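PDB 3N9T: PnpC, which probably catalyses the intradiol cleavage of the aromatic ring of hydroxyquinol by dioxygen, using a bound ferric ion. Local coordinates for residues 93-98 with 227-232; 129-134 with 272-277; 134-139 with 145-150; 153-158 with 165-170; 188-193 with 257-262. All coordinates share one frame; numbering follows the deposited sequence.

Contact 1 (93-98 with 227-232); sequences HRQSTN and GYRKLV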
# COMPACT_ATOMS: atom_id res chain seq x y z
N HIS A 93 16.63 15.07 -5.85
CA HIS A 93 17.55 16.19 -5.51
C HIS A 93 18.98 15.68 -5.60
O HIS A 93 19.76 15.72 -4.64
CB HIS A 93 17.26 16.74 -4.12
CG HIS A 93 15.87 17.29 -3.97
ND1 HIS A 93 15.53 18.60 -4.28
CD2 HIS A 93 14.73 16.72 -3.48
CE1 HIS A 93 14.25 18.81 -4.03
NE2 HIS A 93 13.74 17.68 -3.54
N ARG A 94 19.30 15.09 -6.75
CA ARG A 94 20.61 14.46 -6.86
C ARG A 94 21.62 15.57 -7.11
O ARG A 94 21.27 16.53 -7.79
CB ARG A 94 20.62 13.41 -7.97
CG ARG A 94 19.79 12.20 -7.60
CD ARG A 94 19.49 11.33 -8.87
NE ARG A 94 19.25 9.95 -8.45
CZ ARG A 94 18.67 9.04 -9.22
NH1 ARG A 94 18.32 9.35 -10.45
NH2 ARG A 94 18.47 7.82 -8.75
N GLN A 95 22.81 15.46 -6.49
CA GLN A 95 23.84 16.54 -6.51
C GLN A 95 25.25 15.94 -6.65
O GLN A 95 25.54 14.90 -6.04
CB GLN A 95 23.80 17.36 -5.21
CG GLN A 95 22.46 18.10 -4.90
CD GLN A 95 22.33 18.55 -3.44
OE1 GLN A 95 22.89 17.93 -2.51
NE2 GLN A 95 21.59 19.61 -3.23
N SER A 96 26.10 16.57 -7.46
CA SER A 96 27.49 16.09 -7.65
C SER A 96 28.49 17.05 -7.01
O SER A 96 29.70 16.76 -6.95
CB SER A 96 27.82 15.90 -9.13
OG SER A 96 27.27 16.95 -9.89
N THR A 97 27.97 18.17 -6.51
CA THR A 97 28.77 19.28 -6.01
C THR A 97 28.91 19.19 -4.49
O THR A 97 28.50 18.22 -3.87
CB THR A 97 28.04 20.60 -6.33
OG1 THR A 97 26.72 20.48 -5.78
CG2 THR A 97 27.96 20.83 -7.87
N ASN A 98 29.48 20.21 -3.88
CA ASN A 98 29.54 20.23 -2.43
C ASN A 98 28.30 20.98 -1.90
O ASN A 98 28.38 21.59 -0.82
CB ASN A 98 30.82 20.95 -1.95
CG ASN A 98 30.93 22.40 -2.48
OD1 ASN A 98 30.50 22.70 -3.61
ND2 ASN A 98 31.50 23.29 -1.68
N GLY A 227 18.42 33.17 -8.33
CA GLY A 227 19.54 32.58 -9.03
C GLY A 227 19.88 31.21 -8.52
O GLY A 227 20.66 30.51 -9.16
N TYR A 228 19.34 30.81 -7.36
CA TYR A 228 19.74 29.54 -6.74
C TYR A 228 18.53 28.62 -6.55
O TYR A 228 17.42 29.06 -6.34
CB TYR A 228 20.45 29.76 -5.37
CG TYR A 228 21.69 30.54 -5.52
CD1 TYR A 228 21.64 31.92 -5.58
CD2 TYR A 228 22.90 29.90 -5.69
CE1 TYR A 228 22.77 32.66 -5.77
CE2 TYR A 228 24.06 30.63 -5.91
CZ TYR A 228 23.98 32.01 -5.95
OH TYR A 228 25.12 32.75 -6.14
N ARG A 229 18.79 27.33 -6.54
CA ARG A 229 17.78 26.35 -6.32
C ARG A 229 17.36 26.36 -4.83
O ARG A 229 18.22 26.44 -3.96
CB ARG A 229 18.43 25.00 -6.71
CG ARG A 229 17.61 23.76 -6.31
CD ARG A 229 18.40 22.43 -6.49
NE ARG A 229 17.49 21.28 -6.73
CZ ARG A 229 17.81 19.98 -6.69
NH1 ARG A 229 19.05 19.55 -6.39
NH2 ARG A 229 16.86 19.08 -6.97
N LYS A 230 16.07 26.28 -4.55
CA LYS A 230 15.56 26.15 -3.18
C LYS A 230 16.21 24.93 -2.42
O LYS A 230 16.39 23.83 -2.99
CB LYS A 230 14.07 25.94 -3.17
CG LYS A 230 13.48 25.91 -1.75
CD LYS A 230 12.04 25.45 -1.71
CE LYS A 230 11.12 26.47 -2.33
NZ LYS A 230 9.72 25.91 -2.25
N LEU A 231 16.58 25.15 -1.16
CA LEU A 231 17.17 24.11 -0.34
C LEU A 231 16.24 23.89 0.84
O LEU A 231 15.89 24.84 1.47
CB LEU A 231 18.56 24.57 0.17
CG LEU A 231 19.16 23.69 1.25
CD1 LEU A 231 19.43 22.26 0.67
CD2 LEU A 231 20.54 24.29 1.66
N VAL A 232 15.81 22.66 1.08
CA VAL A 232 15.05 22.29 2.26
C VAL A 232 15.87 21.20 2.93
O VAL A 232 16.19 20.18 2.27
CB VAL A 232 13.71 21.64 1.85
CG1 VAL A 232 13.01 20.94 3.07
CG2 VAL A 232 12.79 22.71 1.26
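Over one face of the Arg229 guanidinium lies ND1 of His93, 3.0 Å from NH2, while CG of Gln95 sits at the edge of the same group, in its plane and 4.0 Å from NH1. The imidazole is tilted, its plane 34° from that of the guanidinium. Because ND1 lies above the guanidinium, the N-H bonds of NH2 do not aim at it, and the short approach is a polar contact of poor angle and not a hydrogen bond. NH2 of Arg229 also rests 3.3 Å from CA of His93, so the group leans on backbone as well as on ring. Arginine suits the place by its length: CG stands anti to the backbone N (chi1 170°) and the chain runs extended to NE, which carries the flat head across to the other segment. The Gln95 amide is turned 71° from the guanidinium and makes a weak bond to Thr100 O. Arg229 NH1 has a long, weak ion pair with Glu288. The second subunit supplies other partners: His93 NE2 is hydrogen-bonded to its Glu50, and Arg94 forms salt bridges with its Glu9 and Glu47. The contact thus joins the loop that follows helix 84-91 to the lead-in of strand 231-237, which pairs with strand 214-224.

Contact 2 (129-134 with 272-277); sequences PALVYG and LDMPYP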
# COMPACT_ATOMS: atom_id res chain seq x y z
N PRO A 129 19.50 28.40 25.98
CA PRO A 129 19.76 29.42 24.91
C PRO A 129 20.85 28.94 23.94
O PRO A 129 21.82 28.29 24.38
CB PRO A 129 20.25 30.66 25.73
CG PRO A 129 19.40 30.48 27.09
CD PRO A 129 19.72 28.97 27.34
N ALA A 130 20.69 29.21 22.64
CA ALA A 130 21.72 28.79 21.69
C ALA A 130 21.84 29.88 20.62
O ALA A 130 20.87 30.50 20.27
CB ALA A 130 21.34 27.42 21.03
N LEU A 131 23.02 30.04 20.10
CA LEU A 131 23.18 30.91 18.89
C LEU A 131 23.45 29.95 17.74
O LEU A 131 24.44 29.18 17.82
CB LEU A 131 24.39 31.81 19.06
CG LEU A 131 24.74 32.68 17.82
CD1 LEU A 131 23.53 33.61 17.45
CD2 LEU A 131 26.03 33.47 18.13
N VAL A 132 22.59 29.95 16.70
CA VAL A 132 22.87 29.16 15.49
C VAL A 132 23.29 30.18 14.44
O VAL A 132 22.54 31.11 14.15
CB VAL A 132 21.64 28.29 15.04
CG1 VAL A 132 21.98 27.57 13.65
CG2 VAL A 132 21.28 27.24 16.12
N TYR A 133 24.49 30.09 13.92
CA TYR A 133 24.97 31.11 13.00
C TYR A 133 25.85 30.49 11.91
O TYR A 133 26.24 29.31 11.99
CB TYR A 133 25.73 32.23 13.79
CG TYR A 133 27.09 31.84 14.28
CD1 TYR A 133 27.26 30.78 15.21
CD2 TYR A 133 28.21 32.62 13.97
CE1 TYR A 133 28.55 30.41 15.68
CE2 TYR A 133 29.50 32.28 14.45
CZ TYR A 133 29.65 31.20 15.32
OH TYR A 133 30.90 30.87 15.77
N GLY A 134 26.17 31.28 10.88
CA GLY A 134 26.99 30.72 9.79
C GLY A 134 26.83 31.57 8.53
O GLY A 134 26.65 32.79 8.62
N LEU A 272 27.91 39.29 17.39
CA LEU A 272 27.05 39.47 18.54
C LEU A 272 27.93 39.43 19.79
O LEU A 272 29.07 38.91 19.79
CB LEU A 272 25.99 38.38 18.57
CG LEU A 272 25.23 38.30 17.23
CD1 LEU A 272 24.28 37.15 17.32
CD2 LEU A 272 24.43 39.62 17.01
N ASP A 273 27.41 40.02 20.84
CA ASP A 273 28.09 39.99 22.10
C ASP A 273 27.19 39.25 23.05
O ASP A 273 26.17 39.78 23.45
CB ASP A 273 28.31 41.41 22.61
CG ASP A 273 29.07 41.42 23.95
OD1 ASP A 273 29.72 40.39 24.28
OD2 ASP A 273 29.01 42.46 24.66
N MET A 274 27.52 38.00 23.35
CA MET A 274 26.59 37.21 24.14
C MET A 274 26.86 37.44 25.63
O MET A 274 28.00 37.25 26.12
CB MET A 274 26.68 35.70 23.79
CG MET A 274 26.30 35.31 22.36
SD MET A 274 24.55 35.57 22.02
CE MET A 274 24.66 35.64 20.29
N PRO A 275 25.81 37.79 26.37
CA PRO A 275 25.97 38.22 27.77
C PRO A 275 26.34 37.10 28.73
O PRO A 275 27.08 37.37 29.66
CB PRO A 275 24.60 38.83 28.13
CG PRO A 275 23.62 38.15 27.20
CD PRO A 275 24.39 37.75 25.94
N TYR A 276 25.89 35.86 28.48
CA TYR A 276 26.23 34.72 29.31
C TYR A 276 26.85 33.58 28.51
O TYR A 276 26.75 33.57 27.28
CB TYR A 276 25.02 34.21 30.11
CG TYR A 276 24.15 35.36 30.60
CD1 TYR A 276 24.54 36.15 31.73
CD2 TYR A 276 22.99 35.71 29.91
CE1 TYR A 276 23.77 37.25 32.15
CE2 TYR A 276 22.20 36.80 30.32
CZ TYR A 276 22.59 37.57 31.42
OH TYR A 276 21.77 38.62 31.77
N PRO A 277 27.45 32.60 29.22
CA PRO A 277 27.96 31.40 28.57
C PRO A 277 26.79 30.73 27.87
O PRO A 277 25.65 30.81 28.36
CB PRO A 277 28.46 30.55 29.77
CG PRO A 277 28.83 31.54 30.77
CD PRO A 277 27.70 32.55 30.67
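Leu131 and Met274 meet at about a right angle, the methionine presenting its terminal methyl to the branched end of the leucine. CE of Met274 lies 3.4 Å from CD2 of Leu131, tighter than usual for two carbons, and 3.7 Å from CD1, so the methyl faces both branches at once. The bend of the methionine chain at chi2 (-68°) swings CE round toward the strand; a thioether, pliable and weakly polar, suits such a turn in a buried spot. Leu272 approaches at a slant and by one branch: its CD1 is 3.6 Å from CD1 of Leu131. Leu131 itself holds CG anti to the backbone N (chi1 175°), which points both its methyls from strand 129-138 toward the two loop residues. On its own strand CD2 of Leu131 also lies over one face of the Tyr133 ring, 4.1 Å above the plane and offset toward the rim. That tyrosine is fixed by its hydroxyl, hydrogen-bonded to Asp268 and Arg262, and by an edge-to-face contact with Tyr282. Strand 129-138 runs between strands 183-189 and 278-287 in the β-sandwich of the intradiol dioxygenases, and segment 272-277 is the loop leading into the second of these. Backbone bonds of Leu131 with Lys279 and Ala281 serve its polar main chain within the sheet. What joins loop to strand across this contact is therefore wholly apolar: it depends on shape and on exclusion of water, with close-fitting methyl groups in place of directional bonds.

Contact 3 (134-139 with 145-150); sequences GRVLDV and VGAVLD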
# COMPACT_ATOMS: atom_id res chain seq x y z
N GLY A 134 26.17 31.28 10.88
CA GLY A 134 26.99 30.72 9.79
C GLY A 134 26.83 31.57 8.53
O GLY A 134 26.65 32.79 8.62
N ARG A 135 26.97 30.95 7.38
CA ARG A 135 26.93 31.65 6.11
C ARG A 135 26.12 30.88 5.12
O ARG A 135 25.87 29.69 5.32
CB ARG A 135 28.36 31.87 5.59
CG ARG A 135 29.34 32.60 6.66
CD ARG A 135 30.81 32.64 6.17
NE ARG A 135 30.92 33.71 5.21
CZ ARG A 135 31.84 33.83 4.24
NH1 ARG A 135 32.78 32.88 4.05
NH2 ARG A 135 31.79 34.92 3.45
N VAL A 136 25.63 31.57 4.10
CA VAL A 136 25.09 30.91 2.93
C VAL A 136 26.05 31.23 1.78
O VAL A 136 26.32 32.38 1.51
CB VAL A 136 23.69 31.39 2.64
CG1 VAL A 136 23.13 30.65 1.35
CG2 VAL A 136 22.77 31.14 3.89
N LEU A 137 26.58 30.18 1.13
CA LEU A 137 27.61 30.36 0.14
C LEU A 137 27.16 29.69 -1.16
O LEU A 137 26.18 28.89 -1.14
CB LEU A 137 28.87 29.64 0.66
CG LEU A 137 29.47 30.17 1.97
CD1 LEU A 137 30.72 29.36 2.29
CD2 LEU A 137 29.78 31.67 1.85
N ASP A 138 27.83 30.03 -2.27
CA ASP A 138 27.68 29.28 -3.51
C ASP A 138 28.72 28.20 -3.51
O ASP A 138 29.57 28.09 -2.58
CB ASP A 138 27.79 30.15 -4.81
CG ASP A 138 29.13 30.88 -4.96
OD1 ASP A 138 30.12 30.44 -4.39
OD2 ASP A 138 29.20 31.94 -5.63
N VAL A 139 28.67 27.38 -4.56
CA VAL A 139 29.59 26.27 -4.72
C VAL A 139 31.05 26.74 -4.90
O VAL A 139 31.97 26.01 -4.58
CB VAL A 139 29.08 25.37 -5.88
CG1 VAL A 139 30.21 24.77 -6.64
CG2 VAL A 139 28.02 24.33 -5.33
N VAL A 145 24.07 36.76 -0.98
CA VAL A 145 23.62 37.92 -0.24
C VAL A 145 22.12 38.01 -0.28
O VAL A 145 21.53 37.86 -1.33
CB VAL A 145 24.28 39.20 -0.86
CG1 VAL A 145 23.68 40.47 -0.22
CG2 VAL A 145 25.84 39.08 -0.69
N GLY A 146 21.47 38.22 0.86
CA GLY A 146 20.01 38.37 0.87
C GLY A 146 19.25 37.04 0.70
O GLY A 146 18.02 37.02 0.53
N ALA A 147 19.95 35.92 0.84
CA ALA A 147 19.20 34.66 0.96
C ALA A 147 18.21 34.74 2.12
O ALA A 147 18.46 35.37 3.14
CB ALA A 147 20.18 33.54 1.18
N VAL A 148 17.07 34.07 1.97
CA VAL A 148 16.07 34.01 2.98
C VAL A 148 16.09 32.58 3.61
O VAL A 148 16.02 31.62 2.87
CB VAL A 148 14.63 34.35 2.38
CG1 VAL A 148 13.64 34.09 3.35
CG2 VAL A 148 14.47 35.83 2.11
N LEU A 149 16.27 32.46 4.94
CA LEU A 149 16.33 31.19 5.65
C LEU A 149 15.07 31.12 6.49
O LEU A 149 14.97 31.86 7.50
CB LEU A 149 17.54 31.13 6.62
CG LEU A 149 18.90 31.26 5.91
CD1 LEU A 149 19.33 32.76 5.75
CD2 LEU A 149 19.96 30.50 6.63
N ASP A 150 14.12 30.26 6.10
CA ASP A 150 12.92 30.01 6.92
C ASP A 150 13.28 28.89 7.83
O ASP A 150 13.70 27.81 7.34
CB ASP A 150 11.74 29.52 6.04
CG ASP A 150 11.13 30.66 5.20
OD1 ASP A 150 10.83 31.72 5.76
OD2 ASP A 150 10.99 30.47 3.97
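Val136 spreads its two methyls over two partners, CG1 reaching CB of Ala147 at 4.1 Å and CG2 reaching CD2 of Leu149 at 4.0 Å. The fork is set by its first torsion: CG1 stands anti to the backbone N (chi1 180°) and CG2 anti to the carbonyl carbon, so that each branch serves one neighbour. The side chains of Val136 and Leu149 run antiparallel and overlap only at single methyls. Leu149 brings CD2 up from a CG that lies beside its backbone N (chi1 -61°), and the longer side chain makes up the distance that the short alanine does not need to cover. Alternation along each extended chain explains the choice of residues: Val136 points inward while Arg135 points away, and Ala147 and Leu149 face the contact while Val148 between them turns its back. Gly146, with a positive phi of 76°, suits the bend just before strand 148-152. The nearest CA atoms, those of Val136 and Ala147, are 7.3 Å apart, though Val136 has a backbone bond with Val144, just ahead of segment 145-150. In the sheet, strand 129-138 pairs with strands 183-189 and 278-287, and strand 148-152 with strands 173-177 and 214-224. Met287 and Phe184 extend the apolar surroundings, touching Val136 and Leu149 respectively. The side chain of Leu149 lies about 10 Å from that of His220, an iron ligand. Branched and small aliphatic groups at ordinary contact distances imply a hydrophobic contact in the core, held by dispersion and by burial from water, with nothing polar to be satisfied between the touching side chains.

Contact 4 (153-158 with 165-170); sequences QTADNG and PDQPFG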
# COMPACT_ATOMS: atom_id res chain seq x y z
N GLN A 153 11.51 24.76 14.56
CA GLN A 153 11.95 23.68 15.44
C GLN A 153 10.89 23.47 16.52
O GLN A 153 10.04 24.35 16.77
CB GLN A 153 13.26 24.07 16.12
CG GLN A 153 13.23 25.24 17.04
CD GLN A 153 14.57 25.41 17.80
OE1 GLN A 153 15.46 26.07 17.30
NE2 GLN A 153 14.72 24.78 18.98
N THR A 154 10.93 22.30 17.18
CA THR A 154 9.97 22.02 18.27
C THR A 154 10.35 22.78 19.50
O THR A 154 11.50 23.22 19.64
CB THR A 154 9.98 20.56 18.73
OG1 THR A 154 11.34 20.16 18.94
CG2 THR A 154 9.32 19.67 17.75
N ALA A 155 9.38 22.96 20.40
CA ALA A 155 9.68 23.50 21.73
C ALA A 155 10.26 22.34 22.59
O ALA A 155 10.35 21.20 22.10
CB ALA A 155 8.41 24.05 22.34
N ASP A 156 10.64 22.64 23.84
CA ASP A 156 10.93 21.61 24.87
C ASP A 156 9.86 20.50 24.93
O ASP A 156 10.23 19.32 24.88
CB ASP A 156 11.15 22.24 26.26
CG ASP A 156 12.61 22.77 26.49
OD1 ASP A 156 13.48 22.67 25.55
OD2 ASP A 156 12.87 23.32 27.61
N ASN A 157 8.58 20.85 24.97
CA ASN A 157 7.51 19.83 24.87
C ASN A 157 7.53 18.93 23.59
O ASN A 157 6.66 18.07 23.41
CB ASN A 157 6.11 20.45 25.14
CG ASN A 157 5.57 21.25 23.95
OD1 ASN A 157 6.26 21.45 22.96
ND2 ASN A 157 4.32 21.73 24.05
N GLY A 158 8.51 19.08 22.70
CA GLY A 158 8.50 18.23 21.50
C GLY A 158 7.34 18.57 20.57
O GLY A 158 6.98 17.76 19.70
N PRO A 165 -1.28 24.57 19.37
CA PRO A 165 -1.81 25.95 19.29
C PRO A 165 -1.72 26.72 20.63
O PRO A 165 -1.97 27.93 20.64
CB PRO A 165 -3.25 25.79 18.76
CG PRO A 165 -3.62 24.34 19.04
CD PRO A 165 -2.34 23.54 19.27
N ASP A 166 -1.30 26.07 21.72
CA ASP A 166 -1.06 26.81 22.97
C ASP A 166 0.24 27.70 23.02
O ASP A 166 0.30 28.65 23.77
CB ASP A 166 -1.23 25.85 24.18
CG ASP A 166 -0.45 26.28 25.43
OD1 ASP A 166 0.81 26.44 25.36
OD2 ASP A 166 -1.11 26.40 26.49
N GLN A 167 1.26 27.41 22.20
CA GLN A 167 2.47 28.28 22.16
C GLN A 167 2.16 29.63 21.47
O GLN A 167 1.30 29.66 20.58
CB GLN A 167 3.60 27.62 21.37
CG GLN A 167 4.30 26.41 22.02
CD GLN A 167 5.16 25.68 20.99
OE1 GLN A 167 5.74 26.31 20.11
NE2 GLN A 167 5.20 24.34 21.06
N PRO A 168 2.90 30.68 21.83
CA PRO A 168 2.79 32.02 21.19
C PRO A 168 2.97 31.93 19.66
O PRO A 168 3.76 31.11 19.18
CB PRO A 168 3.95 32.83 21.80
CG PRO A 168 4.36 32.13 23.00
CD PRO A 168 3.88 30.68 22.94
N PHE A 169 2.19 32.75 18.93
CA PHE A 169 2.40 32.94 17.49
C PHE A 169 3.88 33.19 17.18
O PHE A 169 4.53 34.01 17.81
CB PHE A 169 1.57 34.13 16.95
CG PHE A 169 1.80 34.41 15.51
CD1 PHE A 169 1.02 33.80 14.54
CD2 PHE A 169 2.82 35.28 15.11
CE1 PHE A 169 1.23 34.03 13.18
CE2 PHE A 169 3.06 35.52 13.76
CZ PHE A 169 2.26 34.89 12.78
N GLY A 170 4.40 32.45 16.20
CA GLY A 170 5.79 32.63 15.71
C GLY A 170 6.85 32.00 16.60
O GLY A 170 8.00 32.07 16.28
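Van der Waals contact comes first: CB of Ala155 abuts the amide end of Gln167, 3.5 Å from NE2 and 3.9 Å from CD. A methyl is small enough to let the amide lie against it. The polar approach is looser. Asn157 comes from the opposite direction and sets OD1 3.6 Å from Gln167 NE2, the two amide planes being 54° apart; this is a near neighbour and not a hydrogen bond.

Backbone bonding supplies the frame. Residues 155-158 form a type I β turn, closed by Gly158 N to Ala155 O at 2.9 Å, and glycine suits its last place, where phi is positive. Both segments belong to the long excursion between strands 148-152 and 173-177, which also carries Tyr160, a ligand of the ferric ion; the side chain of Gln167 is about 6 Å from that of Tyr160.

Side-chain hydrogen bonds form the third kind. With CG of Asn157 set between backbone N and carbonyl carbon (chi1 77°), the amide is turned so that OD1 accepts from Met159 N, an Asx turn, while ND2 binds Asp164 OD2. The buried Gln167 amide is engaged at both ends, which fixes its rotation: NE2 pairs with that same carboxylate oxygen of Asp164 and with Met159 O, and OE1 pairs with Asn171 ND2.

Contact 5 (188-193 with 257-262); sequences TTVPVC and VKYEDR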
# COMPACT_ATOMS: atom_id res chain seq x y z
N THR A 188 18.03 31.10 19.56
CA THR A 188 16.99 30.15 19.80
C THR A 188 17.27 29.35 21.08
O THR A 188 18.09 29.75 21.94
CB THR A 188 16.76 29.27 18.54
OG1 THR A 188 15.59 28.46 18.68
CG2 THR A 188 18.00 28.41 18.11
N THR A 189 16.58 28.23 21.22
CA THR A 189 16.99 27.26 22.25
C THR A 189 17.49 25.98 21.61
O THR A 189 17.18 25.72 20.46
CB THR A 189 15.86 26.96 23.21
OG1 THR A 189 14.73 26.52 22.49
CG2 THR A 189 15.54 28.19 24.11
N VAL A 190 18.31 25.20 22.34
CA VAL A 190 18.86 24.00 21.80
C VAL A 190 17.68 23.10 21.43
O VAL A 190 16.79 22.88 22.23
CB VAL A 190 19.82 23.28 22.75
CG1 VAL A 190 20.30 21.99 22.11
CG2 VAL A 190 20.98 24.17 23.14
N PRO A 191 17.62 22.64 20.18
CA PRO A 191 16.49 21.74 19.81
C PRO A 191 16.53 20.45 20.66
O PRO A 191 17.62 20.00 21.04
CB PRO A 191 16.75 21.45 18.34
CG PRO A 191 17.60 22.61 17.86
CD PRO A 191 18.51 22.92 19.05
N VAL A 192 15.37 19.89 20.96
CA VAL A 192 15.28 18.60 21.67
C VAL A 192 14.64 17.50 20.79
O VAL A 192 13.84 17.78 19.88
CB VAL A 192 14.54 18.75 23.05
CG1 VAL A 192 15.08 19.99 23.86
CG2 VAL A 192 13.06 18.99 22.83
N CYS A 193 15.06 16.24 21.01
CA CYS A 193 14.46 15.07 20.31
C CYS A 193 12.97 14.93 20.70
O CYS A 193 12.55 15.38 21.78
CB CYS A 193 15.28 13.81 20.60
SG CYS A 193 15.45 13.40 22.34
N VAL A 257 25.59 19.06 13.27
CA VAL A 257 26.35 20.24 13.66
C VAL A 257 26.49 20.16 15.20
O VAL A 257 25.54 19.82 15.91
CB VAL A 257 25.63 21.55 13.19
CG1 VAL A 257 24.28 21.75 13.97
CG2 VAL A 257 26.55 22.69 13.35
N LYS A 258 27.67 20.49 15.70
CA LYS A 258 27.96 20.51 17.11
C LYS A 258 27.45 21.78 17.85
O LYS A 258 27.75 22.90 17.45
CB LYS A 258 29.48 20.39 17.23
CG LYS A 258 30.04 20.48 18.67
CD LYS A 258 29.89 19.21 19.44
CE LYS A 258 30.89 19.26 20.63
NZ LYS A 258 30.66 18.12 21.56
N TYR A 259 26.66 21.62 18.89
CA TYR A 259 26.31 22.74 19.74
C TYR A 259 27.41 22.90 20.85
O TYR A 259 27.33 22.23 21.86
CB TYR A 259 24.92 22.57 20.33
CG TYR A 259 23.80 22.83 19.32
CD1 TYR A 259 23.51 21.91 18.32
CD2 TYR A 259 23.03 23.97 19.42
CE1 TYR A 259 22.46 22.14 17.38
CE2 TYR A 259 21.99 24.23 18.51
CZ TYR A 259 21.72 23.31 17.48
OH TYR A 259 20.68 23.60 16.65
N GLU A 260 28.41 23.74 20.59
CA GLU A 260 29.59 23.88 21.50
C GLU A 260 29.26 24.76 22.66
O GLU A 260 28.41 25.64 22.55
CB GLU A 260 30.78 24.51 20.78
CG GLU A 260 31.12 23.91 19.45
CD GLU A 260 32.38 24.52 18.85
OE1 GLU A 260 32.75 25.67 19.21
OE2 GLU A 260 33.02 23.83 18.05
N ASP A 261 29.90 24.54 23.78
CA ASP A 261 29.69 25.41 24.95
C ASP A 261 30.64 26.57 24.80
O ASP A 261 31.81 26.38 24.60
CB ASP A 261 29.91 24.63 26.25
CG ASP A 261 29.01 23.39 26.33
OD1 ASP A 261 27.85 23.55 26.76
OD2 ASP A 261 29.45 22.28 25.93
N ARG A 262 30.13 27.80 24.81
CA ARG A 262 31.00 28.95 24.60
C ARG A 262 31.00 29.86 25.81
O ARG A 262 29.99 29.93 26.50
CB ARG A 262 30.51 29.78 23.41
CG ARG A 262 30.60 29.06 22.09
CD ARG A 262 32.05 28.79 21.72
NE ARG A 262 31.99 28.34 20.35
CZ ARG A 262 31.98 29.19 19.32
NH1 ARG A 262 32.07 30.50 19.55
NH2 ARG A 262 31.88 28.72 18.07
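Tyr259 lays its ring against Val190 and Pro191 in the β-sandwich core of the intradiol dioxygenase fold, where the loop leaving strand 183-189 passes over strand 256-262. Val190 has CG1 over one face of the ring, and its CG2 is 4.3 Å from CD2 of the tyrosine. Pro191 meets the other end of the phenol obliquely: its CD is 3.3 Å from the Tyr259 OH and 3.6 Å from CZ, and CG follows at 3.5 Å from the same OH. A tyrosine is long enough to touch both residues, and the proline ring offers a rigid hydrocarbon surface to the phenol end. The ring is sent across by a first torsion that keeps CG beside the backbone N (chi1 -75°). In the next shell Ala130 and Val132 from strand 129-138, and Ala281 from strand 278-287, also touch Tyr259, so its side chain is packed against both strands, with Asn237 of strand 231-237 touching it as well. The loop is positioned by a backbone bond of Val190 with Val128 and by Pro191 O, which accepts from Asn237 ND2. Pro191 lies near the metal site without being one of its ligands: its side chain is about 6 Å from that of the iron ligand His218 and about 9 Å from the ferric ion. Farther along strand 256-262 a salt bridge spans Glu260 and Arg262. Arg262 NE donates to Glu260 OE1 at 3.0 Å and 150°, the oxygen using its anti lone pair and standing 19° out of the guanidinium plane.

How the contacts relate
Contacts 2, 3 and 5 gather on the sheet around strand 129-138: contacts 2 and 3 use successive parts of it and share Gly134, while contact 5 touches contact 2, centres about 11 Å apart. Contact 4 lies about 17 Å from contact 5 between centres and is joined to it by Gln153, which bonds to Thr188 and Thr189. Contact 1 sits at the opposite end, between centres about 30 Å from contact 4 and about 13 Å from contact 3, which it meets through Asn98 and Val139. Along the chain, contacts 3, 4 and 5 close in turn, within the span of contact 2, whose segments alternate with those of contact 1. The contacts thus lie along the iron-binding sandwich, and contact 1 brings the loop after helix 84-91 against it.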